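Local atomic coordinates of nicking enzyme (Staphylococcus aureus, PDB entry 4HT4), a protein that probably nicks one strand of plasmid DNA as a relaxase to start conjugative transfer, this chain being the N-terminal relaxase part of the longer protein. Residues A[46-51]-A[117-122]; A[69-74]-A[144-149]; A[85-90]-A[130-135]. The protein carries 1 engineered substitution. All blocks are in the same frame, centred on the assembly; numbering follows the deposited sequence.

Contact 1. Residues A[46-51]-A[117-122]. With NI (nickel (II) ion), chain C.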
loop_
_atom_site.group_PDB
_atom_site.type_symbol
_atom_site.label_atom_id
_atom_site.label_comp_id
_atom_site.label_asym_id
_atom_site.label_seq_id
_atom_site.Cartn_x
_atom_site.Cartn_y
_atom_site.Cartn_z
ATOM N N CYS A 46 -13.785 -6.577 -3.285
ATOM C CA CYS A 46 -13.135 -5.464 -2.604
ATOM C C CYS A 46 -14.173 -4.691 -1.806
ATOM O O CYS A 46 -15.154 -4.202 -2.365
ATOM C CB CYS A 46 -12.453 -4.534 -3.609
ATOM S SG CYS A 46 -11.561 -3.155 -2.855
ATOM N N ASP A 47 -13.955 -4.583 -0.499
ATOM C CA ASP A 47 -14.940 -3.966 0.384
ATOM C C ASP A 47 -14.635 -2.503 0.703
ATOM O O ASP A 47 -15.525 -1.752 1.106
ATOM C CB ASP A 47 -15.079 -4.781 1.673
ATOM C CG ASP A 47 -15.414 -6.236 1.407
ATOM O OD1 ASP A 47 -16.595 -6.537 1.134
ATOM O OD2 ASP A 47 -14.494 -7.078 1.472
ATOM N N TYR A 48 -13.383 -2.099 0.521
ATOM C CA TYR A 48 -13.005 -0.706 0.732
ATOM C C TYR A 48 -11.774 -0.325 -0.084
ATOM O O TYR A 48 -10.792 -1.066 -0.127
ATOM C CB TYR A 48 -12.757 -0.431 2.216
ATOM C CG TYR A 48 -12.549 1.031 2.542
ATOM C CD1 TYR A 48 -13.630 1.872 2.763
ATOM C CD2 TYR A 48 -11.272 1.569 2.631
ATOM C CE1 TYR A 48 -13.447 3.209 3.063
ATOM C CE2 TYR A 48 -11.078 2.906 2.931
ATOM C CZ TYR A 48 -12.169 3.720 3.146
ATOM O OH TYR A 48 -11.984 5.051 3.445
ATOM N N SER A 49 -11.835 0.834 -0.731
ATOM C CA SER A 49 -10.718 1.332 -1.524
ATOM C C SER A 49 -10.515 2.823 -1.305
ATOM O O SER A 49 -11.476 3.591 -1.254
ATOM C CB SER A 49 -10.939 1.048 -3.009
ATOM O OG SER A 49 -10.893 -0.340 -3.275
ATOM N N GLU A 50 -9.256 3.227 -1.179
ATOM C CA GLU A 50 -8.919 4.632 -0.994
ATOM C C GLU A 50 -7.461 4.893 -1.350
ATOM O O GLU A 50 -6.596 4.045 -1.127
ATOM C CB GLU A 50 -9.184 5.059 0.452
ATOM C CG GLU A 50 -8.988 6.545 0.706
ATOM C CD GLU A 50 -9.069 6.900 2.177
ATOM O OE1 GLU A 50 -9.254 5.980 3.001
ATOM O OE2 GLU A 50 -8.946 8.096 2.509
ATOM N N ILE A 51 -7.195 6.068 -1.910
ATOM C CA ILE A 51 -5.830 6.500 -2.173
ATOM C C ILE A 51 -5.459 7.658 -1.255
ATOM O O ILE A 51 -6.107 8.705 -1.266
ATOM C CB ILE A 51 -5.634 6.936 -3.629
ATOM C CG1 ILE A 51 -5.860 5.756 -4.572
ATOM C CG2 ILE A 51 -4.240 7.508 -3.826
ATOM C CD1 ILE A 51 -5.569 6.079 -6.014
ATOM N N VAL A 117 -0.295 5.962 -1.066
ATOM C CA VAL A 117 -0.767 4.641 -0.676
ATOM C C VAL A 117 -2.112 4.289 -1.298
ATOM O O VAL A 117 -3.106 4.987 -1.095
ATOM C CB VAL A 117 -0.882 4.522 0.853
ATOM C CG1 VAL A 117 -1.280 3.110 1.243
ATOM C CG2 VAL A 117 0.432 4.908 1.509
ATOM N N ASP A 118 -2.133 3.199 -2.056
ATOM C CA ASP A 118 -3.372 2.686 -2.619
ATOM C C ASP A 118 -3.927 1.611 -1.692
ATOM O O ASP A 118 -3.560 0.440 -1.797
ATOM C CB ASP A 118 -3.127 2.105 -4.011
ATOM C CG ASP A 118 -4.404 1.953 -4.817
ATOM O OD1 ASP A 118 -5.494 1.863 -4.212
ATOM O OD2 ASP A 118 -4.318 1.920 -6.061
ATOM N N LEU A 119 -4.810 2.016 -0.785
ATOM C CA LEU A 119 -5.348 1.108 0.222
ATOM C C LEU A 119 -6.559 0.335 -0.282
ATOM O O LEU A 119 -7.529 0.921 -0.765
ATOM C CB LEU A 119 -5.720 1.878 1.489
ATOM C CG LEU A 119 -6.388 1.058 2.595
ATOM C CD1 LEU A 119 -5.428 0.015 3.147
ATOM C CD2 LEU A 119 -6.897 1.967 3.701
ATOM N N ASN A 120 -6.493 -0.988 -0.163
ATOM C CA ASN A 120 -7.609 -1.852 -0.524
ATOM C C ASN A 120 -7.808 -2.954 0.510
ATOM O O ASN A 120 -6.887 -3.717 0.801
ATOM C CB ASN A 120 -7.396 -2.467 -1.908
ATOM C CG ASN A 120 -7.131 -1.425 -2.973
ATOM O OD1 ASN A 120 -5.990 -1.218 -3.385
ATOM N ND2 ASN A 120 -8.186 -0.754 -3.420
ATOM N N ILE A 121 -9.013 -3.032 1.061
ATOM C CA ILE A 121 -9.316 -4.017 2.092
ATOM C C ILE A 121 -10.093 -5.206 1.534
ATOM O O ILE A 121 -11.143 -5.038 0.913
ATOM C CB ILE A 121 -10.108 -3.391 3.246
ATOM C CG1 ILE A 121 -9.341 -2.205 3.831
ATOM C CG2 ILE A 121 -10.387 -4.428 4.320
ATOM C CD1 ILE A 121 -10.048 -1.532 4.979
ATOM N N HIS A 122 -9.571 -6.406 1.768
ATOM C CA HIS A 122 -10.193 -7.627 1.272
ATOM C C HIS A 122 -11.001 -8.347 2.339
ATOM O O HIS A 122 -10.749 -8.190 3.533
ATOM C CB HIS A 122 -9.132 -8.587 0.744
ATOM C CG HIS A 122 -8.583 -8.213 -0.596
ATOM N ND1 HIS A 122 -7.591 -8.937 -1.221
ATOM C CD2 HIS A 122 -8.891 -7.192 -1.431
ATOM C CE1 HIS A 122 -7.315 -8.379 -2.388
ATOM N NE2 HIS A 122 -8.086 -7.318 -2.536
HETATM NI NI NI C . -6.089 -10.214 -0.819
HETATM O O HOH W 1 -5.069 -11.838 -0.394
HETATM O O HOH W 2 -6.006 -10.185 -2.788
#
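Y48 reaches across to I121 and L119 on one face of the sheet, and its side chain can be followed outward atom by atom. CB meets CD1 of I121 at 4.0 Å. With CG placed anti to the backbone N (chi1 -172°), the ring lies obliquely beside the isoleucine CD1, and its CE2 lies 4.4 Å from CD2 of L119, which sits at the ring edge. At the tip, OH donates to OE1 of E50, two residues on, at 2.9 Å, meeting the carboxylate from above its plane.

The backbone bonds show the two strands to be antiparallel. E50 and L119 form a hydrogen-bonded pair, E50 N to L119 O being 2.9 Å and L119 N to E50 O 2.7 Å, and the strand axes run at 173°. In the five-stranded sheet of the MobA/MobL relaxase domain, 48-52 is one of the two outer strands, beside 117-122. Helix 96-108 covers the face holding Y48.

On the other face, CG1 of I51 lies 3.9 Å from OD1 of D118, whose carboxylate is held by R64 and W68. Farther along that strand, H122 carries ND1 to the nickel ion at 2.0 Å, while N25 O accepts from its NE2.

Contact 2. Residues A[69-74]-A[144-149]. With nucleotides of chain B.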
loop_
_atom_site.group_PDB
_atom_site.type_symbol
_atom_site.label_atom_id
_atom_site.label_comp_id
_atom_site.label_asym_id
_atom_site.label_seq_id
_atom_site.Cartn_x
_atom_site.Cartn_y
_atom_site.Cartn_z
ATOM N N ASN A 69 -0.212 4.940 -14.059
ATOM C CA ASN A 69 0.318 5.220 -15.386
ATOM C C ASN A 69 1.434 6.247 -15.283
ATOM O O ASN A 69 2.424 6.185 -16.013
ATOM C CB ASN A 69 -0.776 5.723 -16.329
ATOM C CG ASN A 69 -1.674 4.609 -16.823
ATOM O OD1 ASN A 69 -1.340 3.903 -17.774
ATOM N ND2 ASN A 69 -2.823 4.447 -16.179
ATOM N N LYS A 70 1.264 7.193 -14.365
ATOM C CA LYS A 70 2.291 8.187 -14.088
ATOM C C LYS A 70 3.507 7.502 -13.477
ATOM O O LYS A 70 4.644 7.903 -13.717
ATOM C CB LYS A 70 1.754 9.255 -13.136
ATOM C CG LYS A 70 2.701 10.420 -12.903
ATOM C CD LYS A 70 2.816 11.294 -14.141
ATOM C CE LYS A 70 3.675 12.518 -13.871
ATOM N NZ LYS A 70 3.766 13.408 -15.060
ATOM N N VAL A 71 3.254 6.462 -12.688
ATOM C CA VAL A 71 4.323 5.675 -12.085
ATOM C C VAL A 71 5.041 4.846 -13.143
ATOM O O VAL A 71 6.270 4.844 -13.210
ATOM C CB VAL A 71 3.791 4.751 -10.974
ATOM C CG1 VAL A 71 4.869 3.777 -10.528
ATOM C CG2 VAL A 71 3.295 5.573 -9.798
ATOM N N HIS A 72 4.270 4.150 -13.974
ATOM C CA HIS A 72 4.831 3.360 -15.067
ATOM C C HIS A 72 5.674 4.219 -16.000
ATOM O O HIS A 72 6.641 3.743 -16.594
ATOM C CB HIS A 72 3.718 2.674 -15.861
ATOM C CG HIS A 72 3.321 1.339 -15.316
ATOM N ND1 HIS A 72 2.164 0.695 -15.701
ATOM C CD2 HIS A 72 3.929 0.521 -14.426
ATOM C CE1 HIS A 72 2.076 -0.461 -15.066
ATOM N NE2 HIS A 72 3.134 -0.590 -14.286
ATOM N N ASP A 73 5.296 5.487 -16.123
ATOM C CA ASP A 73 6.029 6.438 -16.946
ATOM C C ASP A 73 7.453 6.636 -16.434
ATOM O O ASP A 73 8.407 6.665 -17.213
ATOM C CB ASP A 73 5.298 7.780 -16.973
ATOM C CG ASP A 73 6.038 8.829 -17.773
ATOM O OD1 ASP A 73 6.677 8.466 -18.782
ATOM O OD2 ASP A 73 5.982 10.018 -17.392
ATOM N N VAL A 74 7.587 6.775 -15.120
ATOM C CA VAL A 74 8.890 6.973 -14.500
ATOM C C VAL A 74 9.660 5.656 -14.453
ATOM O O VAL A 74 10.887 5.638 -14.529
ATOM C CB VAL A 74 8.753 7.553 -13.079
ATOM C CG1 VAL A 74 10.108 7.991 -12.551
ATOM C CG2 VAL A 74 7.789 8.725 -13.080
ATOM N N ASN A 144 5.447 18.446 -8.536
ATOM C CA ASN A 144 4.614 17.246 -8.537
ATOM C C ASN A 144 5.110 16.189 -9.519
ATOM O O ASN A 144 4.324 15.571 -10.239
ATOM C CB ASN A 144 3.146 17.591 -8.802
ATOM C CG ASN A 144 2.490 18.279 -7.623
ATOM O OD1 ASN A 144 2.011 17.625 -6.696
ATOM N ND2 ASN A 144 2.465 19.607 -7.651
ATOM N N GLU A 145 6.425 15.995 -9.542
ATOM C CA GLU A 145 7.048 14.966 -10.364
ATOM C C GLU A 145 7.812 14.007 -9.459
ATOM O O GLU A 145 8.251 14.387 -8.373
ATOM C CB GLU A 145 7.993 15.599 -11.386
ATOM C CG GLU A 145 7.320 16.573 -12.346
ATOM C CD GLU A 145 6.614 15.878 -13.494
ATOM O OE1 GLU A 145 7.093 14.809 -13.928
ATOM O OE2 GLU A 145 5.581 16.400 -13.965
ATOM N N PHE A 146 7.972 12.767 -9.902
ATOM C CA PHE A 146 8.650 11.762 -9.087
ATOM C C PHE A 146 10.160 11.968 -9.028
ATOM O O PHE A 146 10.830 12.038 -10.058
ATOM C CB PHE A 146 8.327 10.353 -9.586
ATOM C CG PHE A 146 6.942 9.892 -9.239
ATOM C CD1 PHE A 146 6.677 9.316 -8.009
ATOM C CD2 PHE A 146 5.903 10.038 -10.142
ATOM C CE1 PHE A 146 5.401 8.892 -7.686
ATOM C CE2 PHE A 146 4.626 9.617 -9.825
ATOM C CZ PHE A 146 4.376 9.044 -8.596
ATOM N N GLU A 147 10.685 12.059 -7.811
ATOM C CA GLU A 147 12.118 12.188 -7.587
ATOM C C GLU A 147 12.803 10.859 -7.892
ATOM O O GLU A 147 12.151 9.817 -7.892
ATOM C CB GLU A 147 12.382 12.599 -6.137
ATOM C CG GLU A 147 11.937 11.570 -5.112
ATOM C CD GLU A 147 12.067 12.074 -3.688
ATOM O OE1 GLU A 147 12.376 13.271 -3.499
ATOM O OE2 GLU A 147 11.855 11.273 -2.755
ATOM N N PRO A 148 14.118 10.887 -8.162
ATOM C CA PRO A 148 14.820 9.630 -8.443
ATOM C C PRO A 148 14.918 8.742 -7.210
ATOM O O PRO A 148 14.862 9.232 -6.080
ATOM C CB PRO A 148 16.216 10.095 -8.866
ATOM C CG PRO A 148 16.371 11.440 -8.241
ATOM C CD PRO A 148 15.008 12.053 -8.293
ATOM N N LYS A 149 15.057 7.441 -7.435
ATOM C CA LYS A 149 15.248 6.496 -6.347
ATOM C C LYS A 149 16.689 6.540 -5.875
ATOM O O LYS A 149 16.970 6.376 -4.688
ATOM C CB LYS A 149 14.946 5.076 -6.816
ATOM C CG LYS A 149 13.509 4.806 -7.190
ATOM C CD LYS A 149 13.396 3.430 -7.821
ATOM C CE LYS A 149 11.952 3.031 -8.018
ATOM N NZ LYS A 149 11.828 1.779 -8.814
ATOM P P DC B 16 16.556 6.384 -11.050
ATOM O OP1 DC B 16 15.450 7.118 -11.705
ATOM O OP2 DC B 16 16.954 6.733 -9.666
ATOM O "O5'" DC B 16 16.217 4.822 -11.086
ATOM C "C5'" DC B 16 17.031 3.911 -10.369
ATOM C "C4'" DC B 16 17.093 2.562 -11.058
ATOM O "O4'" DC B 16 18.455 2.341 -11.499
ATOM C "C3'" DC B 16 16.701 1.389 -10.165
ATOM O "O3'" DC B 16 15.599 0.680 -10.727
ATOM C "C2'" DC B 16 17.941 0.502 -10.070
ATOM C "C1'" DC B 16 18.921 1.069 -11.093
ATOM N N1 DC B 16 20.295 1.221 -10.537
ATOM C C2 DC B 16 21.219 0.179 -10.669
ATOM O O2 DC B 16 20.880 -0.858 -11.251
ATOM N N3 DC B 16 22.464 0.330 -10.158
ATOM C C4 DC B 16 22.796 1.461 -9.535
ATOM N N4 DC B 16 24.035 1.565 -9.048
ATOM C C5 DC B 16 21.870 2.535 -9.385
ATOM C C6 DC B 16 20.645 2.372 -9.897
ATOM P P DG B 17 14.695 -0.269 -9.796
ATOM O OP1 DG B 17 13.354 -0.357 -10.417
ATOM O OP2 DG B 17 14.830 0.216 -8.405
ATOM O "O5'" DG B 17 15.395 -1.704 -9.909
ATOM C "C5'" DG B 17 15.364 -2.399 -11.149
ATOM C "C4'" DG B 17 15.939 -3.804 -11.048
ATOM O "O4'" DG B 17 17.357 -3.742 -10.756
ATOM C "C3'" DG B 17 15.344 -4.711 -9.978
ATOM O "O3'" DG B 17 15.392 -6.056 -10.433
ATOM C "C2'" DG B 17 16.284 -4.497 -8.796
ATOM C "C1'" DG B 17 17.623 -4.356 -9.511
ATOM N N9 DG B 17 18.568 -3.489 -8.823
ATOM C C8 DG B 17 18.286 -2.285 -8.231
ATOM N N7 DG B 17 19.330 -1.720 -7.700
ATOM C C5 DG B 17 20.371 -2.602 -7.959
ATOM C C6 DG B 17 21.741 -2.515 -7.617
ATOM O O6 DG B 17 22.325 -1.612 -6.998
ATOM N N1 DG B 17 22.447 -3.625 -8.072
ATOM C C2 DG B 17 21.898 -4.680 -8.766
ATOM N N2 DG B 17 22.745 -5.659 -9.120
ATOM N N3 DG B 17 20.616 -4.773 -9.092
ATOM C C4 DG B 17 19.917 -3.698 -8.655
#
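F146 puts its ring against three side chains of segment 69-74, the end of helix 64-74. CG of K70 lies in the ring plane, at the edge, 3.7 Å from CE2 of F146. V71 and V74 approach obliquely: CG2 of V71 is 3.8 Å from CZ of F146, and CG2 of V74 is 3.7 Å from CD2 of F146. K70 and V74 are one turn apart, with V71 beside K70. F146 therefore lies along one side of the helix, from K70 and V71 at its far ring edge to V74 near its CB, which meets CG2 of V74 at 3.9 Å.

Beyond CG the lysine bends once, at chi2 (71°), and then runs straight, which carries NZ away from the ring edge, toward E145. There the two chains cross at about a right angle, and NZ stands 3.7 Å from OE2 of E145, a long salt bridge at the surface. No hydrogen bond joins the segments, so apolar contact with F146 carries most of the join.

In the next shell, the peptide N of E145 is bonded to OD1 of D141. E147 turns away from the helix to pair with R157. Farther on, K149 faces DNA: its N makes a weak bond to OP2 of DC16 of chain B at 3.0 Å. Its NZ makes weak bonds to OP1 and OP2 of DG17 of chain B, the nearer being OP1 at 3.1 Å, while E75 and Q81 also hold that amine. The loop between strands 130-136 and 150-151 is thus packed on helix 64-74 beside a site that binds the DNA backbone through its phosphates.

Contact 3. Residues A[85-90]-A[130-135]. With NI (nickel (II) ion), chain C; nucleotides of chain B.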
loop_
_atom_site.group_PDB
_atom_site.type_symbol
_atom_site.label_atom_id
_atom_site.label_comp_id
_atom_site.label_asym_id
_atom_site.label_seq_id
_atom_site.Cartn_x
_atom_site.Cartn_y
_atom_site.Cartn_z
ATOM N N GLU A 85 4.285 -3.481 -2.244
ATOM C CA GLU A 85 3.030 -3.953 -1.678
ATOM C C GLU A 85 3.204 -4.407 -0.235
ATOM O O GLU A 85 4.056 -5.243 0.068
ATOM C CB GLU A 85 2.434 -5.087 -2.512
ATOM C CG GLU A 85 1.069 -5.536 -2.014
ATOM C CD GLU A 85 0.464 -6.639 -2.859
ATOM O OE1 GLU A 85 1.222 -7.347 -3.553
ATOM O OE2 GLU A 85 -0.775 -6.798 -2.827
ATOM N N ILE A 86 2.386 -3.847 0.648
ATOM C CA ILE A 86 2.366 -4.259 2.042
ATOM C C ILE A 86 0.990 -4.791 2.404
ATOM O O ILE A 86 0.005 -4.052 2.371
ATOM C CB ILE A 86 2.705 -3.094 2.983
ATOM C CG1 ILE A 86 4.145 -2.633 2.767
ATOM C CG2 ILE A 86 2.495 -3.502 4.431
ATOM C CD1 ILE A 86 4.552 -1.491 3.665
ATOM N N ILE A 87 0.915 -6.074 2.739
ATOM C CA ILE A 87 -0.346 -6.639 3.200
ATOM C C ILE A 87 -0.300 -6.876 4.704
ATOM O O ILE A 87 0.727 -7.280 5.254
ATOM C CB ILE A 87 -0.740 -7.930 2.441
ATOM C CG1 ILE A 87 0.087 -9.130 2.906
ATOM C CG2 ILE A 87 -0.593 -7.730 0.943
ATOM C CD1 ILE A 87 -0.399 -10.450 2.349
ATOM N N ILE A 88 -1.411 -6.594 5.372
ATOM C CA ILE A 88 -1.484 -6.735 6.819
ATOM C C ILE A 88 -2.732 -7.498 7.238
ATOM O O ILE A 88 -3.803 -7.323 6.658
ATOM C CB ILE A 88 -1.468 -5.364 7.526
ATOM C CG1 ILE A 88 -2.537 -4.442 6.933
ATOM C CG2 ILE A 88 -0.095 -4.723 7.413
ATOM C CD1 ILE A 88 -2.535 -3.048 7.521
ATOM N N GLY A 89 -2.582 -8.348 8.246
ATOM C CA GLY A 89 -3.702 -9.098 8.779
ATOM C C GLY A 89 -4.537 -8.241 9.708
ATOM O O GLY A 89 -4.013 -7.619 10.631
ATOM N N LEU A 90 -5.842 -8.202 9.459
ATOM C CA LEU A 90 -6.758 -7.444 10.301
ATOM C C LEU A 90 -7.492 -8.377 11.260
ATOM O O LEU A 90 -7.871 -9.484 10.881
ATOM C CB LEU A 90 -7.763 -6.678 9.438
ATOM C CG LEU A 90 -7.182 -5.669 8.449
ATOM C CD1 LEU A 90 -8.292 -4.991 7.660
ATOM C CD2 LEU A 90 -6.340 -4.639 9.180
ATOM N N HIS A 130 -7.876 -8.973 5.472
ATOM C CA HIS A 130 -6.558 -8.388 5.257
ATOM C C HIS A 130 -6.647 -7.112 4.430
ATOM O O HIS A 130 -7.682 -6.820 3.830
ATOM C CB HIS A 130 -5.609 -9.395 4.598
ATOM C CG HIS A 130 -6.053 -9.859 3.245
ATOM N ND1 HIS A 130 -6.777 -11.018 3.057
ATOM C CD2 HIS A 130 -5.861 -9.333 2.013
ATOM C CE1 HIS A 130 -7.018 -11.179 1.767
ATOM N NE2 HIS A 130 -6.473 -10.170 1.112
ATOM N N ALA A 131 -5.558 -6.352 4.408
ATOM C CA ALA A 131 -5.524 -5.099 3.668
ATOM C C ALA A 131 -4.253 -4.965 2.839
ATOM O O ALA A 131 -3.146 -4.997 3.374
ATOM C CB ALA A 131 -5.658 -3.926 4.618
ATOM N N HIS A 132 -4.423 -4.810 1.530
ATOM C CA HIS A 132 -3.295 -4.612 0.632
ATOM C C HIS A 132 -2.954 -3.130 0.540
ATOM O O HIS A 132 -3.845 -2.287 0.444
ATOM C CB HIS A 132 -3.623 -5.143 -0.763
ATOM C CG HIS A 132 -4.067 -6.573 -0.780
ATOM N ND1 HIS A 132 -3.268 -7.594 -1.245
ATOM C CD2 HIS A 132 -5.230 -7.149 -0.396
ATOM C CE1 HIS A 132 -3.919 -8.740 -1.146
ATOM N NE2 HIS A 132 -5.113 -8.497 -0.636
ATOM N N LEU A 133 -1.665 -2.814 0.568
ATOM C CA LEU A 133 -1.228 -1.427 0.461
ATOM C C LEU A 133 -0.171 -1.242 -0.627
ATOM O O LEU A 133 1.000 -1.566 -0.428
ATOM C CB LEU A 133 -0.693 -0.915 1.802
ATOM C CG LEU A 133 -1.696 -0.607 2.916
ATOM C CD1 LEU A 133 -2.123 -1.868 3.651
ATOM C CD2 LEU A 133 -1.108 0.404 3.886
ATOM N N LEU A 134 -0.594 -0.725 -1.777
ATOM C CA LEU A 134 0.331 -0.405 -2.860
ATOM C C LEU A 134 0.950 0.970 -2.646
ATOM O O LEU A 134 0.252 1.984 -2.650
ATOM C CB LEU A 134 -0.378 -0.451 -4.213
ATOM C CG LEU A 134 -0.237 -1.738 -5.022
ATOM C CD1 LEU A 134 -0.960 -1.608 -6.350
ATOM C CD2 LEU A 134 1.230 -2.061 -5.244
ATOM N N CYS A 135 2.266 0.996 -2.469
ATOM C CA CYS A 135 2.975 2.232 -2.170
ATOM C C CYS A 135 3.992 2.573 -3.252
ATOM O O CYS A 135 4.643 1.686 -3.808
ATOM C CB CYS A 135 3.678 2.114 -0.819
ATOM S SG CYS A 135 2.597 1.614 0.538
HETATM NI NI NI C . -6.089 -10.214 -0.819
ATOM P P DG B 25 -3.744 -20.750 11.693
ATOM O OP1 DG B 25 -4.146 -20.700 13.117
ATOM O OP2 DG B 25 -2.994 -21.918 11.180
ATOM O "O5'" DG B 25 -5.049 -20.565 10.792
ATOM C "C5'" DG B 25 -5.981 -19.559 11.151
ATOM C "C4'" DG B 25 -6.746 -19.064 9.941
ATOM O "O4'" DG B 25 -7.667 -18.034 10.379
ATOM C "C3'" DG B 25 -5.900 -18.370 8.889
ATOM O "O3'" DG B 25 -6.672 -18.206 7.714
ATOM C "C2'" DG B 25 -5.708 -17.029 9.578
ATOM C "C1'" DG B 25 -7.151 -16.771 10.000
ATOM N N9 DG B 25 -7.311 -15.850 11.120
ATOM C C8 DG B 25 -7.591 -16.183 12.423
ATOM N N7 DG B 25 -7.685 -15.149 13.209
ATOM C C5 DG B 25 -7.455 -14.060 12.377
ATOM C C6 DG B 25 -7.432 -12.678 12.675
ATOM O O6 DG B 25 -7.615 -12.121 13.768
ATOM N N1 DG B 25 -7.162 -11.918 11.540
ATOM C C2 DG B 25 -6.944 -12.430 10.282
ATOM N N2 DG B 25 -6.699 -11.531 9.319
ATOM N N3 DG B 25 -6.963 -13.725 9.989
ATOM C C4 DG B 25 -7.224 -14.477 11.085
HETATM O O HOH W 1 -5.069 -11.838 -0.394
HETATM O O HOH W 2 -6.006 -10.185 -2.788
#
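OE2 of E85 takes a hydrogen bond from ND1 of H132 at 3.1 Å, with an N-H...O angle of 159°, and a weak second one from N25. The donor meets the carboxylate on its anti side, 29° out of its plane, while the oxygen lies in the imidazole plane. Because the glutamate is fully extended, with CG anti to the backbone N (chi1 -176°), it runs alongside the histidine. The bond on ND1 and the metal bond on NE2, 2.0 Å to the nickel ion, together fix the ring's rotation. CG2 of I87 lies obliquely against the same ring, 3.5 Å from ND1.

H130 and H132 share one face of their strand, and NE2 of H130 binds the metal too, also at 2.0 Å. ND1 of H122 is the third protein ligand, and two waters join them. The sequence H130-A131-H132 fits the His-hydrophobe-His signature of HUH relaxases, and this metal site is consistent with the place where the DNA strand is cut in that family.

Backbone bonds hold the ligand strand in register: I86 N to L133 O is 2.9 Å, and I88 N to A131 O 3.1 Å. On the face of I86, I88, A131 and L133, CB of A131 meets CG1 of I88 at 3.9 Å, and I88 CD1 reaches L133 CD1. Just past the strand end the carbonyl O of L90 accepts from N1 of DG25 of chain B at 2.6 Å, and weakly from its N2, a base-edge contact made by the main chain.

Strand 81-89 is flanked by 5-11 and 130-136, and the latter by 117-122. Helix 162-182 covers the face of I86 and I88, its W168 touching I86 and its W172 touching I88 and L90.

Contacts 1 and 3 share one antiparallel sheet of five strands, ordered 5-11, 81-89, 130-136, 117-122, 48-52. Their centres are 9 Å apart, and they meet where strand 117-122 bonds to 130-136. Both supply nickel ligands, so the metal site is assembled across the two. Contact 2 lies 22 Å from each by centres, toward the surface, on helix 64-74 and the loop after strand 130-136. Along the chain the segments come as 46-51, 69-74, 85-90, 117-122, 130-135, 144-149: contact 3 is nested within contact 2, whereas contact 1 crosses both. Contacts 3 and 2 both reach the DNA, through a base and through phosphates respectively, and the metal site belongs to the sheet.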